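PDB 7D78: DltD domain-containing protein from Beauveria bassiana, which is a thioesterase that probably acts as a polyketide cyclase, closing polyketide chains into medium-ring lactones. Local coordinates for residues 98-103 / 239-244; 161-166 / 200-205; 189-194 / 232-237. All coordinates share one frame; numbering follows the deposited sequence.

Contact 1: residues 98-103 / 239-244; sequences KNLIDP and YQKLAW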
loop_
_atom_site.group_PDB
_atom_site.type_symbol
_atom_site.label_atom_id
_atom_site.label_comp_id
_atom_site.label_asym_id
_atom_site.label_seq_id
_atom_site.Cartn_x
_atom_site.Cartn_y
_atom_site.Cartn_z
ATOM N N LYS A 98 -9.043 -5.165 -14.947
ATOM C CA LYS A 98 -7.968 -5.794 -15.698
ATOM C C LYS A 98 -6.763 -4.865 -15.795
ATOM O O LYS A 98 -6.910 -3.650 -15.932
ATOM C CB LYS A 98 -8.468 -6.178 -17.093
ATOM C CG LYS A 98 -9.616 -7.197 -17.057
ATOM C CD LYS A 98 -9.097 -8.545 -16.639
ATOM C CE LYS A 98 -10.220 -9.447 -16.110
ATOM N NZ LYS A 98 -9.644 -10.737 -15.642
ATOM N N ASN A 99 -5.568 -5.452 -15.698
ATOM C CA ASN A 99 -4.300 -4.725 -15.808
ATOM C C ASN A 99 -4.249 -3.526 -14.872
ATOM O O ASN A 99 -3.760 -2.451 -15.232
ATOM C CB ASN A 99 -4.036 -4.299 -17.253
ATOM C CG ASN A 99 -4.179 -5.454 -18.208
ATOM O OD1 ASN A 99 -5.271 -5.713 -18.722
ATOM N ND2 ASN A 99 -3.085 -6.198 -18.414
ATOM N N LEU A 100 -4.749 -3.718 -13.655
ATOM C CA LEU A 100 -4.553 -2.769 -12.564
ATOM C C LEU A 100 -3.392 -3.314 -11.739
ATOM O O LEU A 100 -3.552 -4.272 -10.981
ATOM C CB LEU A 100 -5.829 -2.603 -11.744
ATOM C CG LEU A 100 -5.765 -1.777 -10.439
ATOM C CD1 LEU A 100 -4.796 -0.626 -10.521
ATOM C CD2 LEU A 100 -7.145 -1.245 -10.073
ATOM N N ILE A 101 -2.223 -2.707 -11.870
ATOM C CA ILE A 101 -1.009 -3.272 -11.287
ATOM C C ILE A 101 -0.806 -2.673 -9.899
ATOM O O ILE A 101 -0.411 -1.512 -9.759
ATOM C CB ILE A 101 0.200 -3.042 -12.195
ATOM C CG1 ILE A 101 0.065 -3.918 -13.443
ATOM C CG2 ILE A 101 1.491 -3.367 -11.466
ATOM C CD1 ILE A 101 0.832 -3.415 -14.619
ATOM N N ASP A 102 -1.094 -3.471 -8.868
ATOM C CA ASP A 102 -0.957 -3.079 -7.470
ATOM C C ASP A 102 0.209 -3.890 -6.932
ATOM O O ASP A 102 0.046 -5.082 -6.629
ATOM C CB ASP A 102 -2.240 -3.359 -6.681
ATOM C CG ASP A 102 -2.174 -2.866 -5.250
ATOM O OD1 ASP A 102 -1.082 -2.504 -4.776
ATOM O OD2 ASP A 102 -3.240 -2.831 -4.595
ATOM N N PRO A 103 1.402 -3.304 -6.819
ATOM C CA PRO A 103 2.568 -4.106 -6.418
ATOM C C PRO A 103 2.413 -4.712 -5.043
ATOM O O PRO A 103 2.899 -5.826 -4.810
ATOM C CB PRO A 103 3.721 -3.095 -6.465
ATOM C CG PRO A 103 3.028 -1.757 -6.248
ATOM C CD PRO A 103 1.727 -1.879 -6.975
ATOM N N TYR A 239 -1.296 3.988 -11.295
ATOM C CA TYR A 239 -0.436 5.069 -10.837
ATOM C C TYR A 239 -0.769 5.493 -9.411
ATOM O O TYR A 239 0.102 6.010 -8.704
ATOM C CB TYR A 239 -0.548 6.245 -11.801
ATOM C CG TYR A 239 -0.095 5.908 -13.207
ATOM C CD1 TYR A 239 0.931 4.986 -13.433
ATOM C CD2 TYR A 239 -0.689 6.513 -14.308
ATOM C CE1 TYR A 239 1.349 4.679 -14.740
ATOM C CE2 TYR A 239 -0.284 6.221 -15.600
ATOM C CZ TYR A 239 0.733 5.318 -15.814
ATOM O OH TYR A 239 1.116 5.052 -17.115
ATOM N N GLN A 240 -2.021 5.310 -8.980
ATOM C CA GLN A 240 -2.354 5.546 -7.579
ATOM C C GLN A 240 -1.642 4.542 -6.674
ATOM O O GLN A 240 -1.086 4.913 -5.631
ATOM C CB GLN A 240 -3.870 5.474 -7.384
ATOM C CG GLN A 240 -4.326 5.629 -5.930
ATOM C CD GLN A 240 -4.007 7.001 -5.367
ATOM O OE1 GLN A 240 -2.983 7.203 -4.693
ATOM N NE2 GLN A 240 -4.868 7.958 -5.652
ATOM N N LYS A 241 -1.650 3.263 -7.056
ATOM C CA LYS A 241 -0.934 2.255 -6.279
ATOM C C LYS A 241 0.559 2.555 -6.238
ATOM O O LYS A 241 1.207 2.381 -5.202
ATOM C CB LYS A 241 -1.187 0.864 -6.869
ATOM C CG LYS A 241 -2.667 0.521 -7.096
ATOM C CD LYS A 241 -3.477 0.755 -5.817
ATOM C CE LYS A 241 -4.974 0.549 -6.038
ATOM N NZ LYS A 241 -5.740 0.764 -4.757
ATOM N N LEU A 242 1.123 3.007 -7.359
ATOM C CA LEU A 242 2.544 3.331 -7.385
ATOM C C LEU A 242 2.853 4.568 -6.553
ATOM O O LEU A 242 3.972 4.701 -6.046
ATOM C CB LEU A 242 3.022 3.533 -8.828
ATOM C CG LEU A 242 2.845 2.323 -9.757
ATOM C CD1 LEU A 242 3.466 2.617 -11.112
ATOM C CD2 LEU A 242 3.481 1.073 -9.133
ATOM N N ALA A 243 1.885 5.481 -6.397
ATOM C CA ALA A 243 2.129 6.655 -5.563
ATOM C C ALA A 243 2.314 6.260 -4.106
ATOM O O ALA A 243 3.128 6.857 -3.394
ATOM C CB ALA A 243 0.975 7.651 -5.697
ATOM N N TRP A 244 1.536 5.273 -3.650
ATOM C CA TRP A 244 1.585 4.809 -2.269
ATOM C C TRP A 244 2.847 4.001 -1.985
ATOM O O TRP A 244 3.393 4.074 -0.879
ATOM C CB TRP A 244 0.375 3.922 -1.968
ATOM C CG TRP A 244 -1.033 4.508 -2.064
ATOM C CD1 TRP A 244 -2.155 3.837 -2.481
ATOM C CD2 TRP A 244 -1.473 5.825 -1.696
ATOM N NE1 TRP A 244 -3.253 4.651 -2.397
ATOM C CE2 TRP A 244 -2.868 5.874 -1.919
ATOM C CE3 TRP A 244 -0.832 6.961 -1.194
ATOM C CZ2 TRP A 244 -3.625 7.019 -1.671
ATOM C CZ3 TRP A 244 -1.581 8.090 -0.942
ATOM C CH2 TRP A 244 -2.967 8.115 -1.188
#
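Two torsions bring Lys-241 across Asp-102 at a slant: Asp-102 swings its carboxylate carbon opposite its own backbone N (chi1 -176°), and the lysine chain, after leaving the helix on the side of its backbone N, turns about CB-CG (chi2 -52°) before running straight to its tip. The lysine therefore offers methylene after methylene to the loop. CB lies 3.8 Å from Ile-101 O, CG rests against Asp-102 CB and CG at 3.9 Å from each, and CD comes within 3.8 Å of Asp-102 OD2. Leu-100 adds its CD1 from another side, crossing the lysine chain at about a right angle. At the root of the lysine chain, Pro-103 CD touches Lys-241 CB at 4.0 Å and Leu-242 CD2 at 4.1 Å. Phe-135 of helix 135-146 also packs on both Pro-103 and Leu-242. Residues 98-103 lead from strand 81-86 into helix 103-118 of the alpha/beta hydrolase core, whereas helix 238-244 belongs to the insertion between strands 150-156 and 259-264, where many members of this fold carry a lid. Asp-102 is the N-cap of helix 103-118: its OD1 accepts weak hydrogen bonds from the N atoms of Leu-104 and Gln-105, and its negative charge probably suits the N-terminal end of the helix. Proline fits the first turn that follows, where no carbonyl requires its missing N-H. Ile-101 O, covered here, has no polar partner in the model. Asp-102 OD2 and Lys-241 NZ stand 4.4 Å apart, beyond a salt bridge though probably still attractive; the ammonium is instead paired with Glu-108 of the second subunit.

Contact 2: residues 161-166 / 200-205; sequences SFYQAE and NPIGMA. With NA (sodium ion), chain C.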
loop_
_atom_site.group_PDB
_atom_site.type_symbol
_atom_site.label_atom_id
_atom_site.label_comp_id
_atom_site.label_asym_id
_atom_site.label_seq_id
_atom_site.Cartn_x
_atom_site.Cartn_y
_atom_site.Cartn_z
ATOM N N SER A 161 11.811 3.328 -8.369
ATOM C CA SER A 161 11.124 4.612 -8.325
ATOM C C SER A 161 10.299 4.741 -9.599
ATOM O O SER A 161 10.546 4.038 -10.586
ATOM C CB SER A 161 12.106 5.786 -8.195
ATOM O OG SER A 161 12.998 5.807 -9.299
ATOM N N PHE A 162 9.316 5.649 -9.572
ATOM C CA PHE A 162 8.310 5.674 -10.636
ATOM C C PHE A 162 7.894 7.073 -11.078
ATOM O O PHE A 162 7.663 7.295 -12.269
ATOM C CB PHE A 162 7.089 4.868 -10.185
ATOM C CG PHE A 162 7.436 3.451 -9.842
ATOM C CD1 PHE A 162 7.560 2.498 -10.851
ATOM C CD2 PHE A 162 7.745 3.097 -8.538
ATOM C CE1 PHE A 162 7.935 1.197 -10.561
ATOM C CE2 PHE A 162 8.118 1.798 -8.232
ATOM C CZ PHE A 162 8.208 0.846 -9.247
ATOM N N TYR A 163 7.786 8.008 -10.140
ATOM C CA TYR A 163 7.309 9.352 -10.436
ATOM C C TYR A 163 8.475 10.288 -10.734
ATOM O O TYR A 163 9.466 10.306 -10.002
ATOM C CB TYR A 163 6.507 9.898 -9.254
ATOM C CG TYR A 163 5.047 9.514 -9.267
ATOM C CD1 TYR A 163 4.626 8.263 -8.820
ATOM C CD2 TYR A 163 4.082 10.412 -9.722
ATOM C CE1 TYR A 163 3.280 7.915 -8.832
ATOM C CE2 TYR A 163 2.742 10.083 -9.727
ATOM C CZ TYR A 163 2.343 8.832 -9.281
ATOM O OH TYR A 163 1.006 8.518 -9.305
ATOM N N GLN A 164 8.345 11.072 -11.800
ATOM C CA GLN A 164 9.148 12.274 -11.974
ATOM C C GLN A 164 8.429 13.406 -11.258
ATOM O O GLN A 164 7.230 13.609 -11.468
ATOM C CB GLN A 164 9.333 12.606 -13.461
ATOM C CG GLN A 164 10.201 11.585 -14.210
ATOM C CD GLN A 164 10.216 11.811 -15.717
ATOM O OE1 GLN A 164 9.869 12.883 -16.199
ATOM N NE2 GLN A 164 10.611 10.792 -16.463
ATOM N N ALA A 165 9.157 14.141 -10.412
ATOM C CA ALA A 165 8.494 15.094 -9.522
ATOM C C ALA A 165 7.691 16.138 -10.287
ATOM O O ALA A 165 6.627 16.565 -9.824
ATOM C CB ALA A 165 9.524 15.774 -8.615
ATOM N N GLU A 166 8.164 16.550 -11.463
ATOM C CA GLU A 166 7.480 17.609 -12.195
ATOM C C GLU A 166 6.142 17.158 -12.770
ATOM O O GLU A 166 5.309 18.009 -13.110
ATOM C CB GLU A 166 8.387 18.134 -13.306
ATOM C CG GLU A 166 8.817 17.076 -14.315
ATOM C CD GLU A 166 10.186 16.458 -14.014
ATOM O OE1 GLU A 166 10.891 16.112 -14.991
ATOM O OE2 GLU A 166 10.554 16.303 -12.819
ATOM N N ASN A 200 4.690 8.346 -20.433
ATOM C CA ASN A 200 3.494 7.994 -19.683
ATOM C C ASN A 200 3.264 9.086 -18.650
ATOM O O ASN A 200 4.154 9.912 -18.402
ATOM C CB ASN A 200 3.634 6.607 -19.034
ATOM C CG ASN A 200 4.876 6.486 -18.186
ATOM O OD1 ASN A 200 5.017 7.176 -17.178
ATOM N ND2 ASN A 200 5.786 5.598 -18.583
ATOM N N PRO A 201 2.070 9.131 -18.039
ATOM C CA PRO A 201 1.705 10.311 -17.236
ATOM C C PRO A 201 2.569 10.560 -16.014
ATOM O O PRO A 201 2.646 11.712 -15.564
ATOM C CB PRO A 201 0.253 10.020 -16.835
ATOM C CG PRO A 201 -0.264 9.195 -17.953
ATOM C CD PRO A 201 0.892 8.285 -18.305
ATOM N N ILE A 202 3.189 9.536 -15.423
ATOM C CA ILE A 202 3.972 9.777 -14.208
ATOM C C ILE A 202 5.469 9.838 -14.481
ATOM O O ILE A 202 6.239 10.191 -13.572
ATOM C CB ILE A 202 3.677 8.726 -13.111
ATOM C CG1 ILE A 202 4.174 7.343 -13.517
ATOM C CG2 ILE A 202 2.175 8.675 -12.787
ATOM C CD1 ILE A 202 4.048 6.294 -12.382
ATOM N N GLY A 203 5.903 9.514 -15.695
ATOM C CA GLY A 203 7.319 9.554 -16.023
ATOM C C GLY A 203 8.121 8.340 -15.597
ATOM O O GLY A 203 9.313 8.471 -15.299
ATOM N N MET A 204 7.519 7.151 -15.582
ATOM C CA MET A 204 8.211 5.985 -15.044
ATOM C C MET A 204 9.010 5.271 -16.126
ATOM O O MET A 204 8.694 5.353 -17.317
ATOM C CB MET A 204 7.219 5.002 -14.408
ATOM C CG MET A 204 6.192 4.418 -15.375
ATOM S SD MET A 204 5.187 3.064 -14.666
ATOM C CE MET A 204 6.354 1.710 -14.780
ATOM N N ALA A 205 10.061 4.573 -15.688
ATOM C CA ALA A 205 10.733 3.538 -16.484
ATOM C C ALA A 205 11.281 4.082 -17.802
ATOM O O ALA A 205 11.141 3.459 -18.858
ATOM C CB ALA A 205 9.808 2.347 -16.739
HETATM NA NA NA C . 2.545 18.154 -12.580
HETATM O O HOH W 1 10.956 5.173 -13.068
#
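The ring of Tyr-163 lies flat over Ile-202, whose CB sits 3.9 Å from the ring centroid, only 16° off its normal, in a CH-pi contact; CG2 lies over the same face, above the CE2-CZ side, 3.4 Å from CE2. Both loops lie between strands 150-156 and 259-264, probably in the lid, as in other alpha/beta hydrolases, and Ile-202 occupies a type I turn from Asn-200 to Gly-203. The backbone points the isoleucine CB at the ring, and chi1 (67°) sets CG2 anti to the carbonyl carbon and sends CG1 and CD1 toward Phe-162 CB. The Tyr-163 hydroxyl is hydrogen-bonded to Tyr-239 O, so an alanine here would probably uncover Ile-202 and cost that carbonyl its side-chain partner, leaving it the helical bond from Ala-243 N. Phe-162 meets Met-204 at its ring edge, where the thioether chain brings CE 4.2 Å from CD1. Gly-203 suits its place: a side chain would collide with the Gln-164 amide, whose NE2 is hydrogen-bonded to Ser-207 O. Asn-200 closes the turn, OD1 accepting from Met-204 N. Gln-164 N donates a nearly straight 2.9 Å bond to Ile-202 O, and Glu-166 O binds the sodium ion at 2.8 Å.

Contact 3: residues 189-194 / 232-237; sequences FMLPPF and NKIALQ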
loop_
_atom_site.group_PDB
_atom_site.type_symbol
_atom_site.label_atom_id
_atom_site.label_comp_id
_atom_site.label_asym_id
_atom_site.label_seq_id
_atom_site.Cartn_x
_atom_site.Cartn_y
_atom_site.Cartn_z
ATOM N N PHE A 189 -10.342 4.244 -16.607
ATOM C CA PHE A 189 -9.591 4.708 -17.762
ATOM C C PHE A 189 -8.376 3.807 -17.989
ATOM O O PHE A 189 -7.655 3.466 -17.043
ATOM C CB PHE A 189 -9.170 6.164 -17.560
ATOM C CG PHE A 189 -8.423 6.752 -18.728
ATOM C CD1 PHE A 189 -9.083 7.077 -19.899
ATOM C CD2 PHE A 189 -7.058 6.987 -18.648
ATOM C CE1 PHE A 189 -8.398 7.627 -20.971
ATOM C CE2 PHE A 189 -6.364 7.531 -19.723
ATOM C CZ PHE A 189 -7.039 7.852 -20.883
ATOM N N MET A 190 -8.167 3.403 -19.244
ATOM C CA MET A 190 -7.043 2.572 -19.649
ATOM C C MET A 190 -6.117 3.346 -20.582
ATOM O O MET A 190 -6.549 4.227 -21.329
ATOM C CB MET A 190 -7.513 1.297 -20.357
ATOM C CG MET A 190 -8.588 0.534 -19.630
ATOM S SD MET A 190 -7.938 -0.195 -18.122
ATOM C CE MET A 190 -6.957 -1.551 -18.756
ATOM N N LEU A 191 -4.834 2.990 -20.554
ATOM C CA LEU A 191 -3.868 3.600 -21.458
ATOM C C LEU A 191 -2.713 2.634 -21.656
ATOM O O LEU A 191 -2.447 1.809 -20.773
ATOM C CB LEU A 191 -3.359 4.940 -20.906
ATOM C CG LEU A 191 -2.391 4.914 -19.703
ATOM C CD1 LEU A 191 -1.789 6.285 -19.513
ATOM C CD2 LEU A 191 -3.080 4.478 -18.411
ATOM N N PRO A 192 -2.009 2.707 -22.784
ATOM C CA PRO A 192 -0.755 1.966 -22.918
ATOM C C PRO A 192 0.243 2.452 -21.884
ATOM O O PRO A 192 0.336 3.663 -21.640
ATOM C CB PRO A 192 -0.278 2.304 -24.346
ATOM C CG PRO A 192 -1.430 2.969 -25.016
ATOM C CD PRO A 192 -2.240 3.605 -23.930
ATOM N N PRO A 193 0.988 1.546 -21.242
ATOM C CA PRO A 193 1.997 1.989 -20.264
ATOM C C PRO A 193 3.076 2.873 -20.868
ATOM O O PRO A 193 3.758 3.592 -20.123
ATOM C CB PRO A 193 2.605 0.678 -19.740
ATOM C CG PRO A 193 1.797 -0.434 -20.320
ATOM C CD PRO A 193 0.948 0.083 -21.416
ATOM N N PHE A 194 3.279 2.807 -22.188
ATOM C CA PHE A 194 4.235 3.653 -22.895
ATOM C C PHE A 194 3.629 4.032 -24.240
ATOM O O PHE A 194 3.267 3.147 -25.023
ATOM C CB PHE A 194 5.580 2.936 -23.094
ATOM C CG PHE A 194 6.177 2.398 -21.816
ATOM C CD1 PHE A 194 5.876 1.123 -21.382
ATOM C CD2 PHE A 194 7.042 3.174 -21.054
ATOM C CE1 PHE A 194 6.414 0.622 -20.206
ATOM C CE2 PHE A 194 7.583 2.679 -19.875
ATOM C CZ PHE A 194 7.266 1.397 -19.456
ATOM N N ASN A 232 -1.803 -4.710 -24.142
ATOM C CA ASN A 232 -0.845 -3.604 -24.045
ATOM C C ASN A 232 -1.535 -2.348 -23.500
ATOM O O ASN A 232 -1.567 -1.281 -24.114
ATOM C CB ASN A 232 -0.187 -3.350 -25.397
ATOM C CG ASN A 232 0.920 -2.313 -25.322
ATOM O OD1 ASN A 232 1.508 -2.088 -24.267
ATOM N ND2 ASN A 232 1.211 -1.679 -26.452
ATOM N N LYS A 233 -2.104 -2.504 -22.307
ATOM C CA LYS A 233 -2.815 -1.415 -21.654
ATOM C C LYS A 233 -2.784 -1.660 -20.157
ATOM O O LYS A 233 -2.706 -2.807 -19.717
ATOM C CB LYS A 233 -4.272 -1.310 -22.141
ATOM C CG LYS A 233 -5.102 -2.590 -21.919
ATOM C CD LYS A 233 -6.567 -2.426 -22.374
ATOM C CE LYS A 233 -7.387 -3.692 -22.067
ATOM N NZ LYS A 233 -8.836 -3.564 -22.437
ATOM N N ILE A 234 -2.824 -0.567 -19.377
ATOM C CA ILE A 234 -2.985 -0.659 -17.930
ATOM C C ILE A 234 -4.112 0.267 -17.499
ATOM O O ILE A 234 -4.443 1.244 -18.177
ATOM C CB ILE A 234 -1.693 -0.298 -17.156
ATOM C CG1 ILE A 234 -1.235 1.133 -17.518
ATOM C CG2 ILE A 234 -0.604 -1.334 -17.418
ATOM C CD1 ILE A 234 -0.154 1.701 -16.598
ATOM N N ALA A 235 -4.695 -0.043 -16.345
ATOM C CA ALA A 235 -5.587 0.906 -15.692
ATOM C C ALA A 235 -4.782 2.092 -15.175
ATOM O O ALA A 235 -3.745 1.911 -14.528
ATOM C CB ALA A 235 -6.328 0.237 -14.535
ATOM N N LEU A 236 -5.259 3.309 -15.455
ATOM C CA LEU A 236 -4.615 4.499 -14.902
ATOM C C LEU A 236 -4.458 4.415 -13.383
ATOM O O LEU A 236 -3.466 4.915 -12.829
ATOM C CB LEU A 236 -5.413 5.756 -15.282
ATOM C CG LEU A 236 -4.768 7.105 -14.932
ATOM C CD1 LEU A 236 -3.745 7.548 -16.020
ATOM C CD2 LEU A 236 -5.844 8.165 -14.742
ATOM N N GLN A 237 -5.409 3.775 -12.690
ATOM C CA GLN A 237 -5.335 3.707 -11.230
ATOM C C GLN A 237 -4.094 2.975 -10.738
ATOM O O GLN A 237 -3.765 3.080 -9.550
ATOM C CB GLN A 237 -6.588 3.040 -10.660
ATOM C CG GLN A 237 -7.837 3.927 -10.729
ATOM C CD GLN A 237 -7.643 5.284 -10.041
ATOM O OE1 GLN A 237 -7.000 5.375 -8.995
ATOM N NE2 GLN A 237 -8.210 6.340 -10.634
HETATM O O HOH W 2 -8.146 3.669 -14.132
HETATM O O HOH W 3 2.946 0.211 -23.858
#
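Backbone hydrogen bonds join Leu-191 and Ile-234 in both directions: Leu-191 N donates to Ile-234 O at 3.0 Å, with the donor in the carbonyl plane, and Ile-234 N returns a bond of 2.8 Å to Leu-191 O. A third, almost straight at 174°, runs from Leu-236 N to Phe-189 O over 2.9 Å. At the non-hydrogen-bonded pair of Met-190 and Ala-235 the chains come closer, and a CA-H...O contact from Met-190 CA to Ile-234 O, 3.3 Å long, helps hold them. These pairs make a two-stranded antiparallel sheet, separate from the central sheet of the fold and lying between strands 150-156 and 259-264, probably in the lid, as in other alpha/beta hydrolases. Its strands are not a hairpin, since helix 210-220 comes between them in sequence.

Apolar contacts cover both faces. On the face of Met-190 and Ala-235, the methionine folds back through two bends (chi2 -69°, chi3 -74°), setting SD 3.6 Å from Ala-235 CA and CE 3.7 Å from Lys-233 CD. The small alanine leaves room for this sulfur, and the lysine contributes only its methylenes. On the other face, Leu-191 CD2 lies 3.9 Å from both Ile-234 CG1 and Leu-236 CD1, with Tyr-239 packed on Leu-191 and Ile-234. The rigid ring of Pro-193 touches Ile-234 CG2 through CG, and Phe-189 turns the edge of its ring to Leu-236 CB.

Water-mediated bonds extend the pairing at each end. One water donates to Phe-189 O and accepts from Gln-237 N, giving that carbonyl a second partner. Another accepts from Phe-194 N and donates to Asn-232 OD1 at 2.7 Å.

Overall arrangement
The three contacts lie on the same side of the chain's centre, their own centres about 10 Å (1 and 3), 13 Å (1 and 2) and 14 Å (2 and 3) apart. Along the chain the segments run 98-103, 161-166, 189-194, 200-205, 232-237 and 239-244, so contact 1 spans the other two, whose segments interleave. Only 98-103 comes before strand 150-156; the rest lie in the long insertion between strands 150-156 and 259-264. Tyr-239 packs on Ile-202 and Pro-201, tying contacts 1 and 2, while Asn-99 O pairs with Ala-235 N and joins contact 1 to the small sheet of contact 3. The insertion is thereby fastened both to itself and to the hydrolase core.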